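Long-range contacts in KaiC-like domain-containing protein (Pyrococcus horikoshii, PDB 2EKD), which is of unknown function but belongs to the P-loop NTPase clan and is probably related in fold to KaiC-type proteins: residues P42-D47 / Q73-G78; L49-E54 / L121-L126; L69-V74 / I83-G88. One frame throughout, in Å; residues are numbered along the deposited sequence.

Interaction 1. Residues P42-D47 / Q73-G78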
ATOM      1  N   PRO F  42      44.891  -6.812  -8.878  1.00 28.12           N
ATOM      2  CA  PRO F  42      44.190  -7.783  -9.725  1.00 27.38           C
ATOM      3  C   PRO F  42      42.671  -7.630  -9.572  1.00 26.17           C
ATOM      4  O   PRO F  42      42.165  -7.500  -8.456  1.00 24.23           O
ATOM      5  CB  PRO F  42      44.684  -9.130  -9.187  1.00 26.62           C
ATOM      6  CG  PRO F  42      46.060  -8.804  -8.669  1.00 29.10           C
ATOM      7  CD  PRO F  42      45.832  -7.488  -7.968  1.00 27.68           C
ATOM      8  N   ILE F  43      41.958  -7.650 -10.698  1.00 25.07           N
ATOM      9  CA  ILE F  43      40.502  -7.524 -10.705  1.00 23.81           C
ATOM     10  C   ILE F  43      39.814  -8.876 -10.903  1.00 24.70           C
ATOM     11  O   ILE F  43      40.159  -9.624 -11.810  1.00 25.87           O
ATOM     12  CB  ILE F  43      40.015  -6.612 -11.855  1.00 22.37           C
ATOM     13  CG1 ILE F  43      40.539  -5.181 -11.679  1.00 21.84           C
ATOM     14  CG2 ILE F  43      38.487  -6.636 -11.915  1.00 22.47           C
ATOM     15  CD1 ILE F  43      39.926  -4.429 -10.520  1.00 18.85           C
ATOM     16  N   VAL F  44      38.840  -9.181 -10.053  1.00 24.43           N
ATOM     17  CA  VAL F  44      38.070 -10.412 -10.179  1.00 22.94           C
ATOM     18  C   VAL F  44      36.593 -10.044 -10.060  1.00 22.80           C
ATOM     19  O   VAL F  44      36.149  -9.495  -9.046  1.00 22.05           O
ATOM     20  CB  VAL F  44      38.420 -11.445  -9.096  1.00 23.85           C
ATOM     21  CG1 VAL F  44      37.511 -12.663  -9.229  1.00 23.38           C
ATOM     22  CG2 VAL F  44      39.869 -11.874  -9.241  1.00 25.83           C
ATOM     23  N   VAL F  45      35.840 -10.346 -11.108  1.00 21.24           N
ATOM     24  CA  VAL F  45      34.420 -10.041 -11.151  1.00 19.78           C
ATOM     25  C   VAL F  45      33.538 -11.262 -10.871  1.00 21.92           C
ATOM     26  O   VAL F  45      33.745 -12.337 -11.434  1.00 22.19           O
ATOM     27  CB  VAL F  45      34.030  -9.473 -12.542  1.00 19.18           C
ATOM     28  CG1 VAL F  45      32.530  -9.216 -12.607  1.00 18.59           C
ATOM     29  CG2 VAL F  45      34.812  -8.194 -12.831  1.00 14.59           C
ATOM     30  N   ASP F  46      32.570 -11.097  -9.977  1.00 22.04           N
ATOM     31  CA  ASP F  46      31.622 -12.165  -9.692  1.00 23.16           C
ATOM     32  C   ASP F  46      30.406 -11.771 -10.530  1.00 22.36           C
ATOM     33  O   ASP F  46      29.699 -10.809 -10.219  1.00 22.59           O
ATOM     34  CB  ASP F  46      31.272 -12.219  -8.204  1.00 23.59           C
ATOM     35  CG  ASP F  46      32.424 -12.724  -7.358  1.00 28.01           C
ATOM     36  OD1 ASP F  46      33.150 -13.623  -7.830  1.00 32.56           O
ATOM     37  OD2 ASP F  46      32.602 -12.240  -6.222  1.00 29.16           O
ATOM     38  N   ASP F  47      30.196 -12.507 -11.612  1.00 21.28           N
ATOM     39  CA  ASP F  47      29.117 -12.230 -12.547  1.00 20.88           C
ATOM     40  C   ASP F  47      27.862 -13.061 -12.290  1.00 19.57           C
ATOM     41  O   ASP F  47      27.798 -14.249 -12.619  1.00 17.75           O
ATOM     42  CB  ASP F  47      29.646 -12.448 -13.966  1.00 22.09           C
ATOM     43  CG  ASP F  47      28.601 -12.221 -15.026  1.00 24.17           C
ATOM     44  OD1 ASP F  47      27.554 -11.605 -14.729  1.00 25.66           O
ATOM     45  OD2 ASP F  47      28.844 -12.652 -16.172  1.00 26.84           O
ATOM     46  N   GLN F  73      39.671 -11.624 -14.687  1.00 27.25           N
ATOM     47  CA  GLN F  73      39.189 -12.945 -14.310  1.00 27.56           C
ATOM     48  C   GLN F  73      37.741 -12.832 -13.828  1.00 26.83           C
ATOM     49  O   GLN F  73      37.363 -11.854 -13.179  1.00 25.19           O
ATOM     50  CB  GLN F  73      40.078 -13.540 -13.215  1.00 29.37           C
ATOM     51  CG  GLN F  73      41.570 -13.522 -13.569  1.00 32.59           C
ATOM     52  CD  GLN F  73      42.430 -14.201 -12.521  1.00 33.56           C
ATOM     53  OE1 GLN F  73      42.635 -15.415 -12.561  1.00 37.30           O
ATOM     54  NE2 GLN F  73      42.922 -13.425 -11.565  1.00 35.04           N
ATOM     55  N   VAL F  74      36.938 -13.839 -14.146  1.00 26.21           N
ATOM     56  CA  VAL F  74      35.529 -13.834 -13.786  1.00 24.75           C
ATOM     57  C   VAL F  74      35.019 -15.143 -13.190  1.00 23.84           C
ATOM     58  O   VAL F  74      35.376 -16.228 -13.642  1.00 23.97           O
ATOM     59  CB  VAL F  74      34.663 -13.500 -15.032  1.00 25.27           C
ATOM     60  CG1 VAL F  74      33.180 -13.588 -14.689  1.00 23.18           C
ATOM     61  CG2 VAL F  74      35.009 -12.111 -15.552  1.00 23.24           C
ATOM     62  N   ILE F  75      34.189 -15.020 -12.160  1.00 23.74           N
ATOM     63  CA  ILE F  75      33.567 -16.169 -11.517  1.00 23.45           C
ATOM     64  C   ILE F  75      32.080 -16.012 -11.822  1.00 25.26           C
ATOM     65  O   ILE F  75      31.414 -15.125 -11.279  1.00 24.75           O
ATOM     66  CB  ILE F  75      33.761 -16.161  -9.991  1.00 23.63           C
ATOM     67  CG1 ILE F  75      35.247 -16.304  -9.652  1.00 22.63           C
ATOM     68  CG2 ILE F  75      32.961 -17.307  -9.359  1.00 22.57           C
ATOM     69  CD1 ILE F  75      35.529 -16.349  -8.164  1.00 23.26           C
ATOM     70  N   LYS F  76      31.569 -16.858 -12.710  1.00 25.96           N
ATOM     71  CA  LYS F  76      30.169 -16.787 -13.101  1.00 27.84           C
ATOM     72  C   LYS F  76      29.251 -17.520 -12.140  1.00 28.25           C
ATOM     73  O   LYS F  76      29.556 -18.618 -11.693  1.00 27.60           O
ATOM     74  CB  LYS F  76      29.981 -17.337 -14.524  1.00 26.99           C
ATOM     75  CG  LYS F  76      30.594 -16.455 -15.608  1.00 25.81           C
ATOM     76  CD  LYS F  76      30.267 -16.953 -17.020  1.00 26.20           C
ATOM     77  CE  LYS F  76      28.774 -16.868 -17.348  1.00 26.20           C
ATOM     78  NZ  LYS F  76      28.287 -15.460 -17.491  1.00 26.15           N
HETATM   79  N   MSE F  77      28.132 -16.885 -11.817  1.00 30.84           N
HETATM   80  CA  MSE F  77      27.135 -17.467 -10.925  1.00 34.73           C
HETATM   81  C   MSE F  77      25.856 -17.518 -11.764  1.00 33.45           C
HETATM   82  O   MSE F  77      25.035 -16.600 -11.749  1.00 31.89           O
HETATM   83  CB  MSE F  77      26.983 -16.586  -9.677  1.00 39.61           C
HETATM   84  CG  MSE F  77      28.346 -16.235  -9.048  1.00 46.65           C
HETATM   85 SE   MSE F  77      28.305 -15.274  -7.518  1.00 60.82          SE
HETATM   86  CE  MSE F  77      29.970 -15.531  -6.904  1.00 53.56           C
ATOM     87  N   GLY F  78      25.716 -18.606 -12.517  1.00 33.22           N
ATOM     88  CA  GLY F  78      24.583 -18.759 -13.409  1.00 31.90           C
ATOM     89  C   GLY F  78      24.960 -17.997 -14.666  1.00 32.51           C
ATOM     90  O   GLY F  78      26.108 -17.570 -14.802  1.00 31.07           O
TER
HETATM   91  O   HOH W   1      26.697 -15.125 -14.952  1.00 18.82           O

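Interaction 2. Residues L49-E54 / L121-L126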
ATOM      1  N   LEU F  49      24.095 -14.021 -13.019  1.00 19.70           N
ATOM      2  CA  LEU F  49      23.095 -14.027 -14.080  1.00 18.00           C
ATOM      3  C   LEU F  49      23.380 -13.117 -15.270  1.00 18.57           C
ATOM      4  O   LEU F  49      22.535 -12.320 -15.672  1.00 18.99           O
ATOM      5  CB  LEU F  49      21.726 -13.703 -13.477  1.00 17.76           C
ATOM      6  CG  LEU F  49      21.212 -14.826 -12.566  1.00 20.49           C
ATOM      7  CD1 LEU F  49      20.028 -14.356 -11.727  1.00 19.03           C
ATOM      8  CD2 LEU F  49      20.831 -16.030 -13.437  1.00 18.86           C
ATOM      9  N   ASP F  50      24.577 -13.252 -15.834  1.00 18.76           N
ATOM     10  CA  ASP F  50      24.995 -12.476 -17.004  1.00 20.28           C
ATOM     11  C   ASP F  50      24.907 -10.952 -16.903  1.00 20.74           C
ATOM     12  O   ASP F  50      24.763 -10.271 -17.923  1.00 20.11           O
ATOM     13  CB  ASP F  50      24.215 -12.924 -18.248  1.00 23.84           C
ATOM     14  CG  ASP F  50      24.452 -14.385 -18.594  1.00 27.00           C
ATOM     15  OD1 ASP F  50      25.589 -14.875 -18.405  1.00 26.80           O
ATOM     16  OD2 ASP F  50      23.499 -15.040 -19.069  1.00 29.44           O
ATOM     17  N   THR F  51      25.007 -10.411 -15.692  1.00 18.56           N
ATOM     18  CA  THR F  51      24.947  -8.967 -15.528  1.00 18.68           C
ATOM     19  C   THR F  51      26.205  -8.302 -16.102  1.00 18.24           C
ATOM     20  O   THR F  51      26.149  -7.176 -16.596  1.00 18.59           O
ATOM     21  CB  THR F  51      24.779  -8.589 -14.039  1.00 20.81           C
ATOM     22  OG1 THR F  51      23.601  -9.228 -13.527  1.00 22.35           O
ATOM     23  CG2 THR F  51      24.646  -7.075 -13.871  1.00 16.49           C
ATOM     24  N   TYR F  52      27.335  -9.005 -16.056  1.00 18.58           N
ATOM     25  CA  TYR F  52      28.579  -8.453 -16.585  1.00 18.75           C
ATOM     26  C   TYR F  52      28.424  -8.211 -18.086  1.00 18.80           C
ATOM     27  O   TYR F  52      28.833  -7.170 -18.605  1.00 18.68           O
ATOM     28  CB  TYR F  52      29.745  -9.403 -16.297  1.00 19.07           C
ATOM     29  CG  TYR F  52      31.114  -8.806 -16.560  1.00 21.50           C
ATOM     30  CD1 TYR F  52      31.373  -7.462 -16.291  1.00 18.88           C
ATOM     31  CD2 TYR F  52      32.167  -9.602 -17.022  1.00 21.47           C
ATOM     32  CE1 TYR F  52      32.648  -6.926 -16.465  1.00 22.28           C
ATOM     33  CE2 TYR F  52      33.449  -9.075 -17.201  1.00 22.40           C
ATOM     34  CZ  TYR F  52      33.681  -7.737 -16.915  1.00 23.98           C
ATOM     35  OH  TYR F  52      34.948  -7.217 -17.044  1.00 24.84           O
ATOM     36  N   TYR F  53      27.809  -9.165 -18.778  1.00 19.71           N
ATOM     37  CA  TYR F  53      27.565  -9.024 -20.209  1.00 20.09           C
ATOM     38  C   TYR F  53      26.769  -7.738 -20.491  1.00 19.87           C
ATOM     39  O   TYR F  53      27.068  -7.014 -21.442  1.00 19.40           O
ATOM     40  CB  TYR F  53      26.784 -10.235 -20.741  1.00 21.47           C
ATOM     41  CG  TYR F  53      26.262 -10.045 -22.151  1.00 24.11           C
ATOM     42  CD1 TYR F  53      27.116 -10.120 -23.254  1.00 24.45           C
ATOM     43  CD2 TYR F  53      24.919  -9.733 -22.380  1.00 24.54           C
ATOM     44  CE1 TYR F  53      26.649  -9.884 -24.549  1.00 24.17           C
ATOM     45  CE2 TYR F  53      24.441  -9.493 -23.671  1.00 25.16           C
ATOM     46  CZ  TYR F  53      25.312  -9.565 -24.748  1.00 26.25           C
ATOM     47  OH  TYR F  53      24.855  -9.264 -26.015  1.00 27.05           O
ATOM     48  N   GLU F  54      25.757  -7.458 -19.667  1.00 18.78           N
ATOM     49  CA  GLU F  54      24.932  -6.256 -19.851  1.00 17.92           C
ATOM     50  C   GLU F  54      25.748  -4.976 -19.646  1.00 17.29           C
ATOM     51  O   GLU F  54      25.610  -4.023 -20.416  1.00 16.25           O
ATOM     52  CB  GLU F  54      23.730  -6.273 -18.894  1.00 20.61           C
ATOM     53  CG  GLU F  54      22.931  -7.573 -18.930  1.00 24.44           C
ATOM     54  CD  GLU F  54      21.709  -7.568 -18.015  1.00 26.73           C
ATOM     55  OE1 GLU F  54      21.762  -6.957 -16.928  1.00 26.35           O
ATOM     56  OE2 GLU F  54      20.693  -8.196 -18.380  1.00 29.47           O
ATOM     57  N   LEU F 121      23.438  -8.749  -7.925  1.00 16.46           N
ATOM     58  CA  LEU F 121      22.822  -9.282  -6.703  1.00 16.69           C
ATOM     59  C   LEU F 121      21.310  -9.034  -6.591  1.00 16.97           C
ATOM     60  O   LEU F 121      20.566  -9.900  -6.104  1.00 14.40           O
ATOM     61  CB  LEU F 121      23.497  -8.711  -5.456  1.00 17.52           C
ATOM     62  CG  LEU F 121      23.129  -9.461  -4.169  1.00 19.99           C
ATOM     63  CD1 LEU F 121      23.849 -10.799  -4.175  1.00 18.40           C
ATOM     64  CD2 LEU F 121      23.517  -8.663  -2.931  1.00 17.30           C
ATOM     65  N   HIS F 122      20.858  -7.855  -7.017  1.00 15.26           N
ATOM     66  CA  HIS F 122      19.433  -7.525  -6.949  1.00 16.36           C
ATOM     67  C   HIS F 122      18.557  -8.531  -7.706  1.00 17.44           C
ATOM     68  O   HIS F 122      17.384  -8.709  -7.375  1.00 17.64           O
ATOM     69  CB  HIS F 122      19.174  -6.118  -7.489  1.00 14.20           C
ATOM     70  CG  HIS F 122      19.743  -5.877  -8.852  1.00 14.33           C
ATOM     71  ND1 HIS F 122      21.039  -5.453  -9.053  1.00 13.44           N
ATOM     72  CD2 HIS F 122      19.200  -6.029 -10.085  1.00 12.51           C
ATOM     73  CE1 HIS F 122      21.270  -5.355 -10.349  1.00 12.91           C
ATOM     74  NE2 HIS F 122      20.172  -5.699 -10.997  1.00 13.65           N
ATOM     75  N   LYS F 123      19.125  -9.195  -8.712  1.00 18.03           N
ATOM     76  CA  LYS F 123      18.365 -10.186  -9.477  1.00 20.34           C
ATOM     77  C   LYS F 123      18.028 -11.400  -8.611  1.00 20.16           C
ATOM     78  O   LYS F 123      16.901 -11.900  -8.649  1.00 20.54           O
ATOM     79  CB  LYS F 123      19.149 -10.631 -10.720  1.00 19.26           C
ATOM     80  CG  LYS F 123      19.278  -9.550 -11.782  1.00 20.37           C
ATOM     81  CD  LYS F 123      20.168  -9.998 -12.933  1.00 23.37           C
ATOM     82  CE  LYS F 123      20.347  -8.876 -13.959  1.00 25.41           C
ATOM     83  NZ  LYS F 123      21.125  -9.312 -15.160  1.00 26.04           N
ATOM     84  N   LEU F 124      19.000 -11.869  -7.834  1.00 19.30           N
ATOM     85  CA  LEU F 124      18.783 -13.020  -6.956  1.00 21.03           C
ATOM     86  C   LEU F 124      17.692 -12.710  -5.948  1.00 21.24           C
ATOM     87  O   LEU F 124      16.903 -13.580  -5.568  1.00 21.64           O
ATOM     88  CB  LEU F 124      20.054 -13.366  -6.186  1.00 20.41           C
ATOM     89  CG  LEU F 124      21.247 -13.890  -6.977  1.00 24.90           C
ATOM     90  CD1 LEU F 124      22.406 -14.188  -6.004  1.00 21.77           C
ATOM     91  CD2 LEU F 124      20.830 -15.149  -7.733  1.00 23.90           C
ATOM     92  N   ILE F 125      17.668 -11.460  -5.510  1.00 19.14           N
ATOM     93  CA  ILE F 125      16.702 -11.008  -4.534  1.00 19.25           C
ATOM     94  C   ILE F 125      15.319 -10.842  -5.151  1.00 20.22           C
ATOM     95  O   ILE F 125      14.320 -11.233  -4.551  1.00 19.19           O
ATOM     96  CB  ILE F 125      17.164  -9.678  -3.913  1.00 19.29           C
ATOM     97  CG1 ILE F 125      18.408  -9.935  -3.059  1.00 18.47           C
ATOM     98  CG2 ILE F 125      16.034  -9.049  -3.104  1.00 17.11           C
ATOM     99  CD1 ILE F 125      19.072  -8.685  -2.536  1.00 20.13           C
ATOM    100  N   LEU F 126      15.265 -10.261  -6.348  1.00 20.14           N
ATOM    101  CA  LEU F 126      13.991 -10.057  -7.026  1.00 20.31           C
ATOM    102  C   LEU F 126      13.305 -11.396  -7.297  1.00 22.02           C
ATOM    103  O   LEU F 126      12.079 -11.490  -7.255  1.00 25.02           O
ATOM    104  CB  LEU F 126      14.202  -9.315  -8.353  1.00 17.66           C
ATOM    105  CG  LEU F 126      12.969  -9.083  -9.233  1.00 17.11           C
ATOM    106  CD1 LEU F 126      11.935  -8.272  -8.450  1.00 16.74           C
ATOM    107  CD2 LEU F 126      13.362  -8.341 -10.510  1.00 12.86           C
TER

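Interaction 3. Residues L69-V74 / I83-G88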
ATOM      1  N   LEU F  69      37.913  -5.115 -19.891  1.00 28.61           N
ATOM      2  CA  LEU F  69      36.848  -5.907 -19.290  1.00 29.05           C
ATOM      3  C   LEU F  69      36.904  -7.354 -19.766  1.00 29.93           C
ATOM      4  O   LEU F  69      36.443  -8.262 -19.072  1.00 28.72           O
ATOM      5  CB  LEU F  69      35.481  -5.311 -19.631  1.00 30.48           C
ATOM      6  CG  LEU F  69      35.177  -3.888 -19.152  1.00 31.32           C
ATOM      7  CD1 LEU F  69      33.733  -3.559 -19.504  1.00 34.16           C
ATOM      8  CD2 LEU F  69      35.391  -3.770 -17.653  1.00 30.23           C
ATOM      9  N   GLU F  70      37.472  -7.564 -20.951  1.00 30.29           N
ATOM     10  CA  GLU F  70      37.579  -8.904 -21.521  1.00 32.11           C
ATOM     11  C   GLU F  70      38.737  -9.698 -20.928  1.00 31.56           C
ATOM     12  O   GLU F  70      38.721 -10.927 -20.934  1.00 30.66           O
ATOM     13  CB  GLU F  70      37.771  -8.822 -23.036  1.00 33.48           C
ATOM     14  CG  GLU F  70      36.578  -8.310 -23.808  1.00 36.20           C
ATOM     15  CD  GLU F  70      36.907  -8.086 -25.270  1.00 39.67           C
ATOM     16  OE1 GLU F  70      37.574  -8.959 -25.869  1.00 44.17           O
ATOM     17  OE2 GLU F  70      36.497  -7.047 -25.826  1.00 41.13           O
ATOM     18  N   ASN F  71      39.733  -8.996 -20.399  1.00 32.01           N
ATOM     19  CA  ASN F  71      40.907  -9.663 -19.854  1.00 33.47           C
ATOM     20  C   ASN F  71      40.978  -9.855 -18.344  1.00 32.46           C
ATOM     21  O   ASN F  71      42.000 -10.301 -17.832  1.00 32.54           O
ATOM     22  CB  ASN F  71      42.168  -8.941 -20.338  1.00 35.83           C
ATOM     23  CG  ASN F  71      42.285  -8.942 -21.849  1.00 38.48           C
ATOM     24  OD1 ASN F  71      42.316 -10.003 -22.480  1.00 42.58           O
ATOM     25  ND2 ASN F  71      42.345  -7.754 -22.439  1.00 39.43           N
ATOM     26  N   VAL F  72      39.910  -9.529 -17.622  1.00 30.82           N
ATOM     27  CA  VAL F  72      39.929  -9.720 -16.178  1.00 29.68           C
ATOM     28  C   VAL F  72      39.396 -11.112 -15.883  1.00 28.58           C
ATOM     29  O   VAL F  72      38.746 -11.718 -16.731  1.00 28.13           O
ATOM     30  CB  VAL F  72      39.045  -8.684 -15.450  1.00 31.21           C
ATOM     31  CG1 VAL F  72      39.518  -7.276 -15.782  1.00 31.68           C
ATOM     32  CG2 VAL F  72      37.586  -8.876 -15.840  1.00 31.39           C
ATOM     33  N   GLN F  73      39.671 -11.624 -14.687  1.00 27.25           N
ATOM     34  CA  GLN F  73      39.189 -12.945 -14.310  1.00 27.56           C
ATOM     35  C   GLN F  73      37.741 -12.832 -13.828  1.00 26.83           C
ATOM     36  O   GLN F  73      37.363 -11.854 -13.179  1.00 25.19           O
ATOM     37  CB  GLN F  73      40.078 -13.540 -13.215  1.00 29.37           C
ATOM     38  CG  GLN F  73      41.570 -13.522 -13.569  1.00 32.59           C
ATOM     39  CD  GLN F  73      42.430 -14.201 -12.521  1.00 33.56           C
ATOM     40  OE1 GLN F  73      42.635 -15.415 -12.561  1.00 37.30           O
ATOM     41  NE2 GLN F  73      42.922 -13.425 -11.565  1.00 35.04           N
ATOM     42  N   VAL F  74      36.938 -13.839 -14.146  1.00 26.21           N
ATOM     43  CA  VAL F  74      35.529 -13.834 -13.786  1.00 24.75           C
ATOM     44  C   VAL F  74      35.019 -15.143 -13.190  1.00 23.84           C
ATOM     45  O   VAL F  74      35.376 -16.228 -13.642  1.00 23.97           O
ATOM     46  CB  VAL F  74      34.663 -13.500 -15.032  1.00 25.27           C
ATOM     47  CG1 VAL F  74      33.180 -13.588 -14.689  1.00 23.18           C
ATOM     48  CG2 VAL F  74      35.009 -12.111 -15.552  1.00 23.24           C
ATOM     49  N   ILE F  83      31.899 -13.420 -20.679  1.00 32.88           N
ATOM     50  CA  ILE F  83      32.668 -12.198 -20.888  1.00 31.47           C
ATOM     51  C   ILE F  83      33.828 -12.239 -19.899  1.00 31.50           C
ATOM     52  O   ILE F  83      33.624 -12.483 -18.708  1.00 30.52           O
ATOM     53  CB  ILE F  83      31.829 -10.933 -20.621  1.00 30.35           C
ATOM     54  CG1 ILE F  83      30.667 -10.856 -21.617  1.00 30.99           C
ATOM     55  CG2 ILE F  83      32.711  -9.691 -20.737  1.00 29.35           C
ATOM     56  CD1 ILE F  83      31.103 -10.678 -23.070  1.00 28.33           C
ATOM     57  N   GLY F  84      35.039 -12.013 -20.399  1.00 30.25           N
ATOM     58  CA  GLY F  84      36.211 -12.046 -19.545  1.00 30.43           C
ATOM     59  C   GLY F  84      36.777 -13.449 -19.434  1.00 30.09           C
ATOM     60  O   GLY F  84      36.290 -14.366 -20.084  1.00 29.96           O
ATOM     61  N   ARG F  85      37.809 -13.619 -18.613  1.00 30.66           N
ATOM     62  CA  ARG F  85      38.436 -14.924 -18.426  1.00 29.40           C
ATOM     63  C   ARG F  85      37.726 -15.678 -17.314  1.00 29.00           C
ATOM     64  O   ARG F  85      37.996 -15.455 -16.134  1.00 27.70           O
ATOM     65  CB  ARG F  85      39.915 -14.755 -18.065  1.00 29.94           C
ATOM     66  CG  ARG F  85      40.736 -14.029 -19.114  1.00 32.96           C
ATOM     67  CD  ARG F  85      42.163 -13.793 -18.633  1.00 35.75           C
ATOM     68  NE  ARG F  85      42.936 -12.992 -19.578  1.00 37.25           N
ATOM     69  CZ  ARG F  85      44.173 -12.565 -19.356  1.00 38.56           C
ATOM     70  NH1 ARG F  85      44.785 -12.860 -18.217  1.00 40.98           N
ATOM     71  NH2 ARG F  85      44.800 -11.840 -20.274  1.00 39.94           N
ATOM     72  N   VAL F  86      36.818 -16.572 -17.690  1.00 28.93           N
ATOM     73  CA  VAL F  86      36.090 -17.334 -16.678  1.00 30.10           C
ATOM     74  C   VAL F  86      36.988 -18.365 -15.985  1.00 31.32           C
ATOM     75  O   VAL F  86      37.527 -19.277 -16.597  1.00 32.99           O
ATOM     76  CB  VAL F  86      34.932 -18.050 -17.371  1.00 28.50           C
ATOM     77  CG1 VAL F  86      34.186 -18.930 -16.369  1.00 28.77           C
ATOM     78  CG2 VAL F  86      33.972 -17.035 -17.962  1.00 27.29           C
ATOM     79  N   ILE F  87      37.174 -18.175 -14.664  1.00 29.51           N
ATOM     80  CA  ILE F  87      37.990 -19.127 -13.916  1.00 29.22           C
ATOM     81  C   ILE F  87      37.133 -20.100 -13.105  1.00 30.15           C
ATOM     82  O   ILE F  87      37.622 -20.988 -12.421  1.00 32.90           O
ATOM     83  CB  ILE F  87      38.917 -18.350 -12.979  1.00 26.58           C
ATOM     84  CG1 ILE F  87      38.096 -17.483 -12.020  1.00 26.91           C
ATOM     85  CG2 ILE F  87      39.828 -17.418 -13.797  1.00 26.57           C
ATOM     86  CD1 ILE F  87      38.912 -17.023 -10.810  1.00 25.98           C
ATOM     87  N   GLY F  88      35.805 -19.889 -13.166  1.00 30.00           N
ATOM     88  CA  GLY F  88      34.914 -20.756 -12.402  1.00 29.55           C
ATOM     89  C   GLY F  88      33.443 -20.476 -12.714  1.00 31.12           C
ATOM     90  O   GLY F  88      33.063 -19.386 -13.119  1.00 29.21           O
TER

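Interaction 1. Residues P42-D47 / Q73-G78
The carboxylate of Asp46 carries on one face the terminal methyl of Met77, a selenomethionine here, whose CE lies 3.8 Å from CG of Asp46, while its OD1 abuts the base of the Ile75 side chain, 3.4 Å from CB of Ile75. Asn116 and Tyr102 are weak hydrogen-bonding partners of this acid. The neighbouring carboxylate, that of Asp47, belongs to the other side of the sheet and is approached from above its plane by Lys76, with NZ 3.2 Å from OD2 in a weakly hydrogen-bonded salt bridge. With CG of Asp47 anti to the backbone N (chi1 179°), the carboxylate comes to lie beside Lys76. On the same face, CB of Asp47 packs 3.8 Å from CG1 of Val74. Lys76 bends at chi3 (65°) and chi4 (69°), curling NZ back against the sheet; that ammonium also bonds to Lys81 O and pairs with Asp50, and OD1 of Asp47 accepts Tyr52 N.

Between these two faces run two parallel strands. Val45 N donates to Gln73 O at 3.0 Å, Ile75 N to Val45 O at 2.8 Å, and the pattern continues through Asp47 N to Ile75 O and Met77 N to Asp47 O. A water links Asp47 O, Gly78 O and Lys76 NZ. The strands are thus zipped by backbone bonds, and the pairing of Asp47 with Lys76 would probably partly neutralise both buried charges.

Interaction 2. Residues L49-E54 / L121-L126
Leu49 and Lys123 run antiparallel, flank to flank, with the CD1 methyl of Leu49 4.0 Å from CB of Lys123 and 4.2 Å from CD2 of Leu124, so apolar atoms flank the root of the lysine. The carbonyl of the same leucine reaches the far end of that chain, where Lys123 NZ makes a weak hydrogen bond to Leu49 O at 3.4 Å. Next, Thr51 in the first turn of its helix meets the lysine tip to tip: NZ donates to OG1 at 3.0 Å, and that hydroxyl is also bonded to Ile48 O, which fixes its rotation. One turn further on, Glu54 closes the grip with a salt bridge, OE1 lying 3.0 Å from Lys123 NZ and met from above the carboxylate plane, 56° out of it. Its other oxygen, OE2, bonds to Ser141 of the second subunit, so the acid joins this contact to the subunit interface. Lys123 can bridge the distance because it is extended to its tip, with chi2 to chi4 all near 180°. Both helices begin just after parallel strands, 44-48 and 114-119, that are neighbours in the sheet, placing the ammonium among the strand-to-helix connections at the C-terminal edge characteristic of an alpha/beta fold.

Interaction 3. Residues L69-V74 / I83-G88
This is a parallel strand pairing at the margin of the sheet, where strand 85-90, outermost within the chain, lies against strand 73-77 and the turn leading into it from helix 67-70. Arg85 N donates to Val72 O at 2.8 Å, Val74 N to Arg85 O and Ile87 N to Val74 O. Ahead of the strand, Gly84 fits its CA under the end of the helix, making a CA-H...O contact of 3.1 Å with Glu70 O. Its positive phi and the closeness of the Val74 CG2 methyl leave no room for a side chain there.

The Arg85 chain, straight from CG to NE, crosses the turn and lays its guanidinium below Asn71 O, which stands 3.3 Å from the guanidinium plane and nearer its edge than its centre; the angle is too poor for a hydrogen bond to NE. The Asn71 amide is turned 70° from that plane.

Ile87 packs with both branches: CG1, held between the backbone N and carbonyl carbon at chi1 59°, lies 3.4 Å from Val74 O, and CG2 rests 3.7 Å from Gln73 OE1. With an alanine here both branches are gone, which would probably open a gap over Val74 O and beside Ile75 and take away one of the apolar groups flanking the Gln73 amide. Leu109 also touches Ile87, and Gln108 bonds to its carbonyl. The strand is therefore held chiefly by backbone bonds, with the arginine contributing a face contact instead of a directed side-chain bond.

From the N terminus, strand 44-48 comes first; interaction 1 closes the loop through helices 51-61 and 67-70 by bringing strand 73-77 alongside it, a beta-alpha-beta crossover. Interaction 2 starts inside that loop, at 49-54, and closes only at 121-126, so the two cross. Interaction 3 continues from the same strand, sharing Gln73 and Val74 with interaction 1, and its short loop is nested within the one closed by interaction 2. Tyr52, on segment 49-54, ties that segment to the other two contacts: its backbone N meets Asp47, its hydroxyl meets Leu69 O, and its ring packs on Val74. Together they join the three strands at one margin of the sheet to helices 51-61 and 121-127.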